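Local atomic coordinates of STU0660 (Streptococcus thermophilus, PDB entry 3ZTH), a protein that is a large Csn2 protein involved in CRISPR-mediated bacterial immunity, binds magnesium, and probably acts by binding DNA. Residues A19-V24 with T233-P238; S74-D79 with E197-V202; L183-L188 with R220-L225; L191-T196 with K227-L232. One frame throughout, in Å; residues are numbered along the deposited sequence.

Interaction 1: A19-V24 with T233-P238; sequences AITQIV and TFILFP
T233 meets A19 where strands 20-24 and 232-237 start to run side by side, two parallel neighbours at the centre of the sheet in the P-loop NTPase-like fold of this Csn2 protein. The T233 methyl CG2 and CA both approach A19 O, the carbonyl that also accepts the amide of F234. F234 O then takes the amide of T21, and the F234 ring turns off toward helix 212-228. I235 shares a face with T21 and I23; its CG2 packs on I23 CD1 at 3.9 Å, while T21 OG1 is engaged by G18 N. L236 is bonded through both its amide and its carbonyl: L236 N donates to T21 O at 2.7 Å, and L236 O accepts I23 N at 2.8 Å with an N-H...O angle of 171°. Its side chain lies on the opposite face, with Q22, whose NE2 reaches K245 O. The side chains of F237 and I23 point the same way and run alongside each other. With I23 CG1 beside its own backbone N (chi1 -68°), CD1 comes obliquely to F237 CZ at 3.8 Å. P238 crosses V24 at about a right angle, CD against V24 CG2 at 3.8 Å; the V24 side chain lies near Q26 and D240, which bind magnesium. Beyond the last direct bond the two segments are joined by a water, which donates to I23 O at 2.7 Å and to P238 O at 2.8 Å.

Interaction 2: S74-D79 with E197-V202; sequences SYHYID and EKYLIV
H76 lays its CB over the centre of the Y199 ring, 3.5 Å from the centroid, where strand 76-80 pairs in parallel with strand 199-204 at one margin of the P-loop NTPase-like sheet. The imidazole is nearly parallel to the phenol (planes 13° apart) but displaced, with little of one ring over the other. H76 ND1 makes a weak bond to K198 O, supplementing the stronger one from H76 N. On the other face, Y75 receives L200 CD2 over one side of its ring, while Y77 swings CG anti to its backbone N (chi1 -174°). This brings the Y77 ring across L200 and V202, with Y77 CE1 3.5 Å from V202 CG2, and Y77 OH donates to the anti lone pair of D79 OD2 at 2.7 Å. W35 NE1 is a second donor to OD2, which would favour a charged carboxylate. K198 folds back at chi3 and chi4. Its NZ thus stands over the face of Y75 opposite L200, 4.8 Å from the centroid in a cation-pi contact, so that the ring is sandwiched between the two, and bonds S74 twice, to S74 O at 2.9 Å and to S74 OG at 3.1 Å.

Interaction 3: L183-L188 with R220-L225; sequences LFLEML and RQICHL
L185 is the hub of this contact, directing its side chain at the neighbouring helix and touching three residues there. Its two methyls divide the work. CD1 lies 3.9 Å from I222 CG2 and also abuts the aliphatic start of Q221, at CB, as well as Q221 OE1. CD2 reaches L225 CD1 at 4.1 Å. One turn further along, L188 adds CD2 to the same L225 methyl at 4.3 Å, a looser touch that places L225 CD1 between two leucines of helix 177-192. I222 meets L185 through its short branch. Its CG1 takes the position between the backbone N and the carbonyl carbon (chi1 64°), and the longer arm leads away from helix 177-192.

That longer arm turns to the sheet, where I20 and L236 receive it; F234 touches the short branch CG2 and also L185, filling in between the helices and the sheet. L188 leans on I201 and L225 on L232, so strands 199-204 and 232-237 both take part in holding the leucines. Q221 lies at the border of the contact, its NE2 making a weak hydrogen bond to S182 OG just before 183-188. Away from the interface, L183, E186 and M187, a selenomethionine, pack against C137, N136 and L135 of the second subunit.

The short helical segments run almost parallel, 7° apart, with axes 10.9 Å from each other. This rather wide spacing is bridged mainly by side chains, as two neighbouring helices lie together on one face of the central sheet, as in the three-layered alpha/beta/alpha sandwich of P-loop NTPases.

Interaction 4: L191-T196 with K227-L232; sequences LLSQTT and KKYPNL
The aromatic contact is between L192 and Y229. L192 CB sits over the centre of the Y229 ring, 3.5 Å from its centroid and only 5° off the ring normal, a CH-pi contact. K228 CG lies against the opposite face, offset toward the rim, so the phenol is held between a leucine and the aliphatic part of the preceding lysine. L192 CD1 reaches further along the same ring, to Y229 CD2 at 3.6 Å.

Purely aliphatic packing continues inward from there. With L192 CG beside its backbone N (chi1 -68°), CD1 also meets L232 CD2 at 3.6 Å, the two side chains crossing at about a right angle. Y199 touches both leucines from the adjoining strand.

These residues lie where helices 177-192 and 212-228 end and the chain turns into parallel strands 199-204 and 232-237. The first is a helix-to-strand connection, the second the return of a beta-alpha-beta crossover that starts from strand 199-204. Each contains a type I beta turn, one from L192 to T195 and the other from Y229 to L232.

The polar groups are placed around these turns. Y229 OH passes 3.3 Å from S193 CB and is hydrogen-bonded to D189 OD1, the same carboxylate oxygen that K228 NZ engages in a salt bridge; S193 OG turns back to H190 O. N231 extends across to the other connection, its CG lying between the backbone N and the carbonyl carbon (chi1 54°). Its CB comes 3.4 Å from T196 O, and its amide ND2 goes on to donate to E197 O.

Interactions 1 and 2 belong to the parallel part of one mixed sheet: strand 232-237 joins them, with T233 bonded to Y199 and I201. The former is central, buried and mostly apolar beyond its backbone ladder; the latter lies at the sheet margin, where tyrosines, a histidine and a lysine add polar and aromatic contacts. Interactions 3 and 4 hold the same helix pair. Interaction 3 is buried side-chain packing along the helices, stacked on the sheet through I20, F234 and I201; interaction 4 lies farther from the chain centre, at the helix ends, and mixes CH-pi and aliphatic packing with polar turns. N231 ties interaction 4 to interaction 2 through E197 and Y199.

Interaction 1: A19-V24 with T233-P238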
loop_
_atom_site.group_PDB
_atom_site.type_symbol
_atom_site.label_atom_id
_atom_site.label_comp_id
_atom_site.label_asym_id
_atom_site.label_seq_id
_atom_site.Cartn_x
_atom_site.Cartn_y
_atom_site.Cartn_z
ATOM N N ALA A 19 20.868 -2.815 39.014
ATOM C CA ALA A 19 20.147 -1.567 38.785
ATOM C C ALA A 19 20.891 -0.758 37.724
ATOM O O ALA A 19 20.321 -0.365 36.702
ATOM C CB ALA A 19 20.050 -0.783 40.076
ATOM N N ILE A 20 22.172 -0.517 37.971
ATOM C CA ILE A 20 22.990 0.204 37.015
ATOM C C ILE A 20 24.129 -0.706 36.571
ATOM O O ILE A 20 25.078 -0.960 37.314
ATOM C CB ILE A 20 23.538 1.524 37.614
ATOM C CG1 ILE A 20 22.373 2.481 37.887
ATOM C CG2 ILE A 20 24.495 2.195 36.635
ATOM C CD1 ILE A 20 22.796 3.837 38.390
ATOM N N THR A 21 24.003 -1.217 35.354
ATOM C CA THR A 21 24.991 -2.113 34.765
ATOM C C THR A 21 25.867 -1.375 33.745
ATOM O O THR A 21 25.362 -0.595 32.931
ATOM C CB THR A 21 24.287 -3.283 34.041
ATOM O OG1 THR A 21 23.432 -3.963 34.962
ATOM C CG2 THR A 21 25.312 -4.269 33.469
ATOM N N GLN A 22 27.172 -1.630 33.786
ATOM C CA GLN A 22 28.110 -0.999 32.855
ATOM C C GLN A 22 28.960 -2.038 32.125
ATOM O O GLN A 22 29.624 -2.871 32.743
ATOM C CB GLN A 22 29.018 -0.013 33.593
ATOM C CG GLN A 22 28.266 1.126 34.284
ATOM C CD GLN A 22 29.184 2.036 35.081
ATOM O OE1 GLN A 22 29.789 2.970 34.543
ATOM N NE2 GLN A 22 29.304 1.756 36.372
ATOM N N ILE A 23 28.923 -1.989 30.802
ATOM C CA ILE A 23 29.676 -2.918 29.978
ATOM C C ILE A 23 30.827 -2.146 29.364
ATOM O O ILE A 23 30.622 -1.186 28.625
ATOM C CB ILE A 23 28.775 -3.536 28.882
ATOM C CG1 ILE A 23 27.741 -4.449 29.539
ATOM C CG2 ILE A 23 29.613 -4.340 27.887
ATOM C CD1 ILE A 23 26.714 -4.989 28.593
ATOM N N VAL A 24 32.039 -2.577 29.685
ATOM C CA VAL A 24 33.254 -1.918 29.221
ATOM C C VAL A 24 34.220 -2.962 28.663
ATOM O O VAL A 24 33.938 -4.155 28.714
ATOM C CB VAL A 24 33.907 -1.182 30.406
ATOM C CG1 VAL A 24 35.257 -0.690 30.028
ATOM C CG2 VAL A 24 33.039 -0.007 30.838
ATOM N N THR A 233 16.002 -0.745 35.464
ATOM C CA THR A 233 17.344 -1.252 35.202
ATOM C C THR A 233 18.002 -0.533 34.025
ATOM O O THR A 233 17.402 -0.356 32.960
ATOM C CB THR A 233 17.340 -2.765 34.900
ATOM O OG1 THR A 233 16.915 -3.484 36.063
ATOM C CG2 THR A 233 18.733 -3.234 34.518
ATOM N N PHE A 234 19.245 -0.123 34.242
ATOM C CA PHE A 234 20.033 0.568 33.229
ATOM C C PHE A 234 21.249 -0.273 32.800
ATOM O O PHE A 234 21.920 -0.883 33.634
ATOM C CB PHE A 234 20.536 1.902 33.793
ATOM C CG PHE A 234 19.549 3.031 33.689
ATOM C CD1 PHE A 234 19.382 3.717 32.495
ATOM C CD2 PHE A 234 18.822 3.446 34.804
ATOM C CE1 PHE A 234 18.505 4.810 32.414
ATOM C CE2 PHE A 234 17.946 4.531 34.733
ATOM C CZ PHE A 234 17.790 5.210 33.542
ATOM N N ILE A 235 21.510 -0.318 31.497
ATOM C CA ILE A 235 22.682 -1.015 30.963
ATOM C C ILE A 235 23.402 0.018 30.099
ATOM O O ILE A 235 22.880 0.429 29.061
ATOM C CB ILE A 235 22.329 -2.204 30.065
ATOM C CG1 ILE A 235 21.734 -3.342 30.887
ATOM C CG2 ILE A 235 23.598 -2.730 29.392
ATOM C CD1 ILE A 235 21.385 -4.582 30.047
ATOM N N LEU A 236 24.586 0.438 30.543
ATOM C CA LEU A 236 25.390 1.435 29.840
ATOM C C LEU A 236 26.639 0.817 29.196
ATOM O O LEU A 236 27.134 -0.211 29.650
ATOM C CB LEU A 236 25.828 2.527 30.826
ATOM C CG LEU A 236 24.778 3.065 31.819
ATOM C CD1 LEU A 236 25.448 3.996 32.823
ATOM C CD2 LEU A 236 23.668 3.796 31.087
ATOM N N PHE A 237 27.132 1.450 28.134
ATOM C CA PHE A 237 28.344 1.017 27.433
ATOM C C PHE A 237 29.282 2.221 27.447
ATOM O O PHE A 237 29.390 2.954 26.456
ATOM C CB PHE A 237 28.029 0.635 25.984
ATOM C CG PHE A 237 27.228 -0.624 25.849
ATOM C CD1 PHE A 237 25.846 -0.608 26.028
ATOM C CD2 PHE A 237 27.852 -1.827 25.543
ATOM C CE1 PHE A 237 25.096 -1.767 25.903
ATOM C CE2 PHE A 237 27.114 -2.995 25.412
ATOM C CZ PHE A 237 25.727 -2.966 25.593
ATOM N N PRO A 238 29.961 2.454 28.581
ATOM C CA PRO A 238 30.889 3.583 28.730
ATOM C C PRO A 238 32.119 3.508 27.845
ATOM O O PRO A 238 32.556 2.424 27.460
ATOM C CB PRO A 238 31.270 3.537 30.207
ATOM C CG PRO A 238 30.119 2.839 30.853
ATOM C CD PRO A 238 29.787 1.750 29.863
HETATM O O HOH W 1 31.736 -0.037 26.461
#

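Interaction 2: S74-D79 with E197-V202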
loop_
_atom_site.group_PDB
_atom_site.type_symbol
_atom_site.label_atom_id
_atom_site.label_comp_id
_atom_site.label_asym_id
_atom_site.label_seq_id
_atom_site.Cartn_x
_atom_site.Cartn_y
_atom_site.Cartn_z
ATOM N N SER A 74 9.875 -10.028 29.196
ATOM C CA SER A 74 10.223 -9.714 30.573
ATOM C C SER A 74 10.401 -8.230 30.926
ATOM O O SER A 74 10.191 -7.843 32.074
ATOM C CB SER A 74 11.487 -10.487 30.962
ATOM O OG SER A 74 11.782 -10.315 32.334
ATOM N N TYR A 75 10.776 -7.396 29.958
ATOM C CA TYR A 75 10.983 -5.972 30.238
ATOM C C TYR A 75 10.330 -5.048 29.229
ATOM O O TYR A 75 10.053 -5.444 28.102
ATOM C CB TYR A 75 12.476 -5.606 30.202
ATOM C CG TYR A 75 13.394 -6.346 31.140
ATOM C CD1 TYR A 75 13.559 -5.933 32.461
ATOM C CD2 TYR A 75 14.138 -7.433 30.692
ATOM C CE1 TYR A 75 14.448 -6.584 33.307
ATOM C CE2 TYR A 75 15.029 -8.089 31.533
ATOM C CZ TYR A 75 15.178 -7.660 32.838
ATOM O OH TYR A 75 16.055 -8.323 33.673
ATOM N N HIS A 76 10.101 -3.807 29.653
ATOM C CA HIS A 76 9.604 -2.767 28.768
ATOM C C HIS A 76 10.953 -2.185 28.353
ATOM O O HIS A 76 11.531 -1.359 29.058
ATOM C CB HIS A 76 8.792 -1.717 29.526
ATOM C CG HIS A 76 7.359 -2.096 29.724
ATOM N ND1 HIS A 76 6.921 -2.806 30.823
ATOM C CD2 HIS A 76 6.273 -1.909 28.937
ATOM C CE1 HIS A 76 5.625 -3.040 30.703
ATOM N NE2 HIS A 76 5.209 -2.506 29.568
ATOM N N TYR A 77 11.455 -2.660 27.222
ATOM C CA TYR A 77 12.760 -2.275 26.698
ATOM C C TYR A 77 12.841 -0.963 25.918
ATOM O O TYR A 77 12.061 -0.728 24.999
ATOM C CB TYR A 77 13.264 -3.405 25.803
ATOM C CG TYR A 77 14.672 -3.237 25.299
ATOM C CD1 TYR A 77 15.760 -3.540 26.113
ATOM C CD2 TYR A 77 14.920 -2.780 24.004
ATOM C CE1 TYR A 77 17.064 -3.399 25.652
ATOM C CE2 TYR A 77 16.221 -2.630 23.532
ATOM C CZ TYR A 77 17.289 -2.942 24.363
ATOM O OH TYR A 77 18.583 -2.794 23.912
ATOM N N ILE A 78 13.791 -0.112 26.280
ATOM C CA ILE A 78 13.980 1.135 25.553
ATOM C C ILE A 78 15.438 1.276 25.160
ATOM O O ILE A 78 16.313 1.389 26.021
ATOM C CB ILE A 78 13.624 2.371 26.366
ATOM C CG1 ILE A 78 12.127 2.406 26.654
ATOM C CG2 ILE A 78 14.062 3.611 25.596
ATOM C CD1 ILE A 78 11.667 3.683 27.368
ATOM N N ASP A 79 15.695 1.282 23.860
ATOM C CA ASP A 79 17.056 1.405 23.371
ATOM C C ASP A 79 17.398 2.825 22.964
ATOM O O ASP A 79 16.731 3.414 22.127
ATOM C CB ASP A 79 17.281 0.486 22.174
ATOM C CG ASP A 79 18.754 0.292 21.871
ATOM O OD1 ASP A 79 19.317 1.122 21.127
ATOM O OD2 ASP A 79 19.352 -0.674 22.393
ATOM N N GLU A 197 5.703 -2.284 36.520
ATOM C CA GLU A 197 6.308 -3.132 35.494
ATOM C C GLU A 197 7.790 -2.837 35.288
ATOM O O GLU A 197 8.235 -1.696 35.422
ATOM C CB GLU A 197 5.544 -2.997 34.175
ATOM C CG GLU A 197 4.110 -3.519 34.269
ATOM C CD GLU A 197 3.362 -3.451 32.953
ATOM O OE1 GLU A 197 3.280 -2.344 32.370
ATOM O OE2 GLU A 197 2.854 -4.504 32.509
ATOM N N LYS A 198 8.553 -3.877 34.968
ATOM C CA LYS A 198 9.987 -3.733 34.777
ATOM C C LYS A 198 10.387 -2.973 33.512
ATOM O O LYS A 198 9.855 -3.205 32.427
ATOM C CB LYS A 198 10.662 -5.113 34.803
ATOM C CG LYS A 198 10.317 -5.942 36.045
ATOM C CD LYS A 198 11.411 -6.957 36.421
ATOM C CE LYS A 198 11.816 -7.871 35.260
ATOM N NZ LYS A 198 10.708 -8.749 34.768
ATOM N N TYR A 199 11.327 -2.049 33.677
ATOM C CA TYR A 199 11.837 -1.245 32.577
ATOM C C TYR A 199 13.335 -1.437 32.427
ATOM O O TYR A 199 14.095 -1.284 33.386
ATOM C CB TYR A 199 11.544 0.235 32.804
ATOM C CG TYR A 199 10.217 0.676 32.241
ATOM C CD1 TYR A 199 9.018 0.218 32.785
ATOM C CD2 TYR A 199 10.159 1.527 31.137
ATOM C CE1 TYR A 199 7.795 0.596 32.239
ATOM C CE2 TYR A 199 8.944 1.912 30.586
ATOM C CZ TYR A 199 7.767 1.442 31.138
ATOM O OH TYR A 199 6.566 1.802 30.576
ATOM N N LEU A 200 13.755 -1.785 31.221
ATOM C CA LEU A 200 15.163 -1.985 30.949
ATOM C C LEU A 200 15.563 -0.952 29.920
ATOM O O LEU A 200 15.050 -0.947 28.809
ATOM C CB LEU A 200 15.401 -3.385 30.411
ATOM C CG LEU A 200 16.809 -3.685 29.909
ATOM C CD1 LEU A 200 17.852 -3.337 30.978
ATOM C CD2 LEU A 200 16.875 -5.161 29.531
ATOM N N ILE A 201 16.477 -0.069 30.299
ATOM C CA ILE A 201 16.927 0.981 29.407
ATOM C C ILE A 201 18.414 0.862 29.098
ATOM O O ILE A 201 19.248 0.862 30.003
ATOM C CB ILE A 201 16.626 2.356 30.027
ATOM C CG1 ILE A 201 15.126 2.446 30.330
ATOM C CG2 ILE A 201 17.065 3.472 29.086
ATOM C CD1 ILE A 201 14.688 3.781 30.869
ATOM N N VAL A 202 18.726 0.760 27.810
ATOM C CA VAL A 202 20.103 0.632 27.329
ATOM C C VAL A 202 20.597 1.944 26.738
ATOM O O VAL A 202 19.915 2.543 25.910
ATOM C CB VAL A 202 20.205 -0.451 26.232
ATOM C CG1 VAL A 202 21.556 -0.390 25.562
ATOM C CG2 VAL A 202 19.994 -1.819 26.833
#

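Interaction 3: L183-L188 with R220-L225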
loop_
_atom_site.group_PDB
_atom_site.type_symbol
_atom_site.label_atom_id
_atom_site.label_comp_id
_atom_site.label_asym_id
_atom_site.label_seq_id
_atom_site.Cartn_x
_atom_site.Cartn_y
_atom_site.Cartn_z
ATOM N N LEU A 183 15.388 15.846 30.092
ATOM C CA LEU A 183 13.971 15.856 29.748
ATOM C C LEU A 183 13.477 14.417 29.613
ATOM O O LEU A 183 12.401 14.070 30.108
ATOM C CB LEU A 183 13.744 16.620 28.443
ATOM C CG LEU A 183 13.888 18.137 28.583
ATOM C CD1 LEU A 183 13.864 18.790 27.210
ATOM C CD2 LEU A 183 12.765 18.681 29.467
ATOM N N PHE A 184 14.273 13.579 28.952
ATOM C CA PHE A 184 13.910 12.178 28.775
ATOM C C PHE A 184 13.777 11.475 30.121
ATOM O O PHE A 184 12.809 10.745 30.358
ATOM C CB PHE A 184 14.963 11.454 27.939
ATOM C CG PHE A 184 14.813 9.959 27.940
ATOM C CD1 PHE A 184 13.833 9.341 27.174
ATOM C CD2 PHE A 184 15.648 9.166 28.722
ATOM C CE1 PHE A 184 13.685 7.950 27.184
ATOM C CE2 PHE A 184 15.506 7.778 28.739
ATOM C CZ PHE A 184 14.523 7.171 27.968
ATOM N N LEU A 185 14.754 11.678 30.999
ATOM C CA LEU A 185 14.715 11.043 32.312
ATOM C C LEU A 185 13.524 11.527 33.132
ATOM O O LEU A 185 12.905 10.749 33.859
ATOM C CB LEU A 185 16.024 11.298 33.061
ATOM C CG LEU A 185 17.219 10.550 32.462
ATOM C CD1 LEU A 185 18.479 10.873 33.249
ATOM C CD2 LEU A 185 16.944 9.042 32.480
ATOM N N GLU A 186 13.204 12.812 33.004
ATOM C CA GLU A 186 12.070 13.387 33.716
ATOM C C GLU A 186 10.766 12.733 33.276
ATOM O O GLU A 186 9.902 12.427 34.105
ATOM C CB GLU A 186 11.968 14.875 33.448
ATOM C CG GLU A 186 12.695 15.741 34.420
ATOM C CD GLU A 186 12.006 17.073 34.543
ATOM O OE1 GLU A 186 10.842 17.083 35.008
ATOM O OE2 GLU A 186 12.614 18.098 34.165
HETATM N N MSE A 187 10.619 12.545 31.966
HETATM C CA MSE A 187 9.426 11.907 31.437
HETATM C C MSE A 187 9.358 10.481 31.956
HETATM O O MSE A 187 8.291 10.000 32.339
HETATM C CB MSE A 187 9.442 11.892 29.915
HETATM C CG MSE A 187 8.281 11.102 29.333
HETATM SE SE MSE A 187 7.980 11.432 27.460
HETATM C CE MSE A 187 9.272 10.215 26.727
ATOM N N LEU A 188 10.507 9.814 31.969
ATOM C CA LEU A 188 10.585 8.445 32.455
ATOM C C LEU A 188 10.194 8.414 33.932
ATOM O O LEU A 188 9.522 7.486 34.386
ATOM C CB LEU A 188 12.004 7.901 32.270
ATOM C CG LEU A 188 12.281 6.498 32.820
ATOM C CD1 LEU A 188 11.481 5.456 32.053
ATOM C CD2 LEU A 188 13.766 6.212 32.724
ATOM N N ARG A 220 24.054 10.946 38.071
ATOM C CA ARG A 220 23.429 11.124 39.384
ATOM C C ARG A 220 21.922 10.943 39.218
ATOM O O ARG A 220 21.261 10.328 40.051
ATOM C CB ARG A 220 23.716 12.509 39.951
ATOM C CG ARG A 220 25.146 12.707 40.388
ATOM C CD ARG A 220 25.375 14.129 40.883
ATOM N NE ARG A 220 26.795 14.393 41.112
ATOM C CZ ARG A 220 27.545 13.745 41.999
ATOM N NH1 ARG A 220 27.011 12.791 42.758
ATOM N NH2 ARG A 220 28.837 14.040 42.111
ATOM N N GLN A 221 21.387 11.474 38.126
ATOM C CA GLN A 221 19.965 11.347 37.846
ATOM C C GLN A 221 19.553 9.888 37.731
ATOM O O GLN A 221 18.577 9.480 38.357
ATOM C CB GLN A 221 19.601 12.105 36.572
ATOM C CG GLN A 221 19.487 13.604 36.789
ATOM C CD GLN A 221 19.369 14.395 35.498
ATOM O OE1 GLN A 221 18.689 13.984 34.558
ATOM N NE2 GLN A 221 20.023 15.550 35.455
ATOM N N ILE A 222 20.285 9.083 36.961
ATOM C CA ILE A 222 19.887 7.686 36.852
ATOM C C ILE A 222 20.047 6.939 38.177
ATOM O O ILE A 222 19.282 6.020 38.458
ATOM C CB ILE A 222 20.638 6.927 35.715
ATOM C CG1 ILE A 222 22.130 6.845 35.993
ATOM C CG2 ILE A 222 20.392 7.617 34.383
ATOM C CD1 ILE A 222 22.859 6.097 34.894
ATOM N N CYS A 223 21.025 7.337 38.991
ATOM C CA CYS A 223 21.220 6.708 40.291
ATOM C C CYS A 223 20.002 7.015 41.156
ATOM O O CYS A 223 19.518 6.163 41.909
ATOM C CB CYS A 223 22.473 7.249 40.988
ATOM S SG CYS A 223 24.033 6.537 40.412
ATOM N N HIS A 224 19.516 8.245 41.052
ATOM C CA HIS A 224 18.347 8.661 41.806
ATOM C C HIS A 224 17.155 7.797 41.413
ATOM O O HIS A 224 16.446 7.263 42.266
ATOM C CB HIS A 224 18.028 10.127 41.507
ATOM C CG HIS A 224 16.739 10.598 42.105
ATOM N ND1 HIS A 224 16.552 10.730 43.464
ATOM C CD2 HIS A 224 15.571 10.967 41.527
ATOM C CE1 HIS A 224 15.326 11.160 43.697
ATOM N NE2 HIS A 224 14.710 11.312 42.539
ATOM N N LEU A 225 16.943 7.647 40.112
ATOM C CA LEU A 225 15.820 6.862 39.648
ATOM C C LEU A 225 15.869 5.384 40.032
ATOM O O LEU A 225 14.840 4.825 40.399
ATOM C CB LEU A 225 15.653 7.013 38.131
ATOM C CG LEU A 225 15.458 8.445 37.625
ATOM C CD1 LEU A 225 15.235 8.432 36.121
ATOM C CD2 LEU A 225 14.276 9.090 38.323
#

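Interaction 4: L191-T196 with K227-L232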
loop_
_atom_site.group_PDB
_atom_site.type_symbol
_atom_site.label_atom_id
_atom_site.label_comp_id
_atom_site.label_asym_id
_atom_site.label_seq_id
_atom_site.Cartn_x
_atom_site.Cartn_y
_atom_site.Cartn_z
ATOM N N LEU A 191 6.451 8.675 34.424
ATOM C CA LEU A 191 5.783 7.459 33.987
ATOM C C LEU A 191 5.947 6.355 35.035
ATOM O O LEU A 191 4.968 5.756 35.468
ATOM C CB LEU A 191 6.338 6.967 32.650
ATOM C CG LEU A 191 5.649 5.671 32.191
ATOM C CD1 LEU A 191 4.233 6.003 31.752
ATOM C CD2 LEU A 191 6.396 5.017 31.051
ATOM N N LEU A 192 7.186 6.095 35.448
ATOM C CA LEU A 192 7.459 5.049 36.430
ATOM C C LEU A 192 6.710 5.226 37.737
ATOM O O LEU A 192 6.471 4.253 38.447
ATOM C CB LEU A 192 8.959 4.964 36.728
ATOM C CG LEU A 192 9.854 4.467 35.593
ATOM C CD1 LEU A 192 11.305 4.456 36.032
ATOM C CD2 LEU A 192 9.422 3.070 35.188
ATOM N N SER A 193 6.338 6.462 38.053
ATOM C CA SER A 193 5.634 6.746 39.302
ATOM C C SER A 193 4.223 6.195 39.273
ATOM O O SER A 193 3.494 6.269 40.263
ATOM C CB SER A 193 5.580 8.256 39.559
ATOM O OG SER A 193 4.765 8.914 38.605
ATOM N N GLN A 194 3.842 5.630 38.136
ATOM C CA GLN A 194 2.507 5.083 37.984
ATOM C C GLN A 194 2.506 3.673 37.399
ATOM O O GLN A 194 1.536 3.260 36.761
ATOM C CB GLN A 194 1.683 6.031 37.112
ATOM C CG GLN A 194 1.590 7.438 37.698
ATOM C CD GLN A 194 1.020 8.448 36.723
ATOM O OE1 GLN A 194 1.602 8.707 35.661
ATOM N NE2 GLN A 194 -0.126 9.029 37.075
ATOM N N THR A 195 3.593 2.937 37.623
ATOM C CA THR A 195 3.714 1.566 37.129
ATOM C C THR A 195 4.750 0.775 37.907
ATOM O O THR A 195 5.760 1.314 38.353
ATOM C CB THR A 195 4.126 1.521 35.652
ATOM O OG1 THR A 195 3.205 2.294 34.875
ATOM C CG2 THR A 195 4.119 0.080 35.145
ATOM N N THR A 196 4.493 -0.517 38.047
ATOM C CA THR A 196 5.388 -1.408 38.763
ATOM C C THR A 196 6.107 -2.328 37.787
ATOM O O THR A 196 7.017 -3.059 38.175
ATOM C CB THR A 196 4.599 -2.262 39.781
ATOM O OG1 THR A 196 4.065 -1.404 40.794
ATOM C CG2 THR A 196 5.495 -3.308 40.432
ATOM N N LYS A 227 17.227 4.113 42.612
ATOM C CA LYS A 227 17.047 4.005 44.050
ATOM C C LYS A 227 15.597 4.316 44.400
ATOM O O LYS A 227 15.138 4.022 45.498
ATOM C CB LYS A 227 17.987 4.965 44.780
ATOM C CG LYS A 227 19.452 4.600 44.626
ATOM C CD LYS A 227 20.354 5.620 45.290
ATOM C CE LYS A 227 21.824 5.309 45.043
ATOM N NZ LYS A 227 22.709 6.368 45.610
ATOM N N LYS A 228 14.876 4.893 43.446
ATOM C CA LYS A 228 13.485 5.257 43.656
ATOM C C LYS A 228 12.526 4.236 43.074
ATOM O O LYS A 228 11.446 4.011 43.618
ATOM C CB LYS A 228 13.220 6.626 43.039
ATOM C CG LYS A 228 11.784 7.057 43.053
ATOM C CD LYS A 228 11.661 8.470 42.518
ATOM C CE LYS A 228 10.219 8.953 42.534
ATOM N NZ LYS A 228 10.101 10.303 41.905
ATOM N N TYR A 229 12.928 3.619 41.969
ATOM C CA TYR A 229 12.100 2.627 41.302
ATOM C C TYR A 229 12.817 1.291 41.217
ATOM O O TYR A 229 13.622 1.059 40.321
ATOM C CB TYR A 229 11.743 3.106 39.899
ATOM C CG TYR A 229 10.955 4.392 39.880
ATOM C CD1 TYR A 229 9.620 4.426 40.292
ATOM C CD2 TYR A 229 11.547 5.582 39.462
ATOM C CE1 TYR A 229 8.895 5.615 40.285
ATOM C CE2 TYR A 229 10.834 6.778 39.452
ATOM C CZ TYR A 229 9.510 6.788 39.863
ATOM O OH TYR A 229 8.813 7.972 39.847
ATOM N N PRO A 230 12.525 0.388 42.153
ATOM C CA PRO A 230 13.148 -0.939 42.182
ATOM C C PRO A 230 13.029 -1.648 40.840
ATOM O O PRO A 230 13.874 -2.459 40.468
ATOM C CB PRO A 230 12.356 -1.664 43.269
ATOM C CG PRO A 230 11.963 -0.551 44.196
ATOM C CD PRO A 230 11.546 0.541 43.244
ATOM N N ASN A 231 11.968 -1.320 40.118
ATOM C CA ASN A 231 11.673 -1.943 38.838
ATOM C C ASN A 231 12.460 -1.405 37.645
ATOM O O ASN A 231 12.227 -1.821 36.511
ATOM C CB ASN A 231 10.167 -1.826 38.569
ATOM C CG ASN A 231 9.664 -0.389 38.665
ATOM O OD1 ASN A 231 10.071 0.365 39.552
ATOM N ND2 ASN A 231 8.765 -0.009 37.760
ATOM N N LEU A 232 13.398 -0.500 37.899
ATOM C CA LEU A 232 14.179 0.094 36.818
ATOM C C LEU A 232 15.596 -0.446 36.693
ATOM O O LEU A 232 16.307 -0.579 37.684
ATOM C CB LEU A 232 14.239 1.610 37.001
ATOM C CG LEU A 232 15.009 2.421 35.959
ATOM C CD1 LEU A 232 14.454 2.126 34.570
ATOM C CD2 LEU A 232 14.890 3.907 36.290
#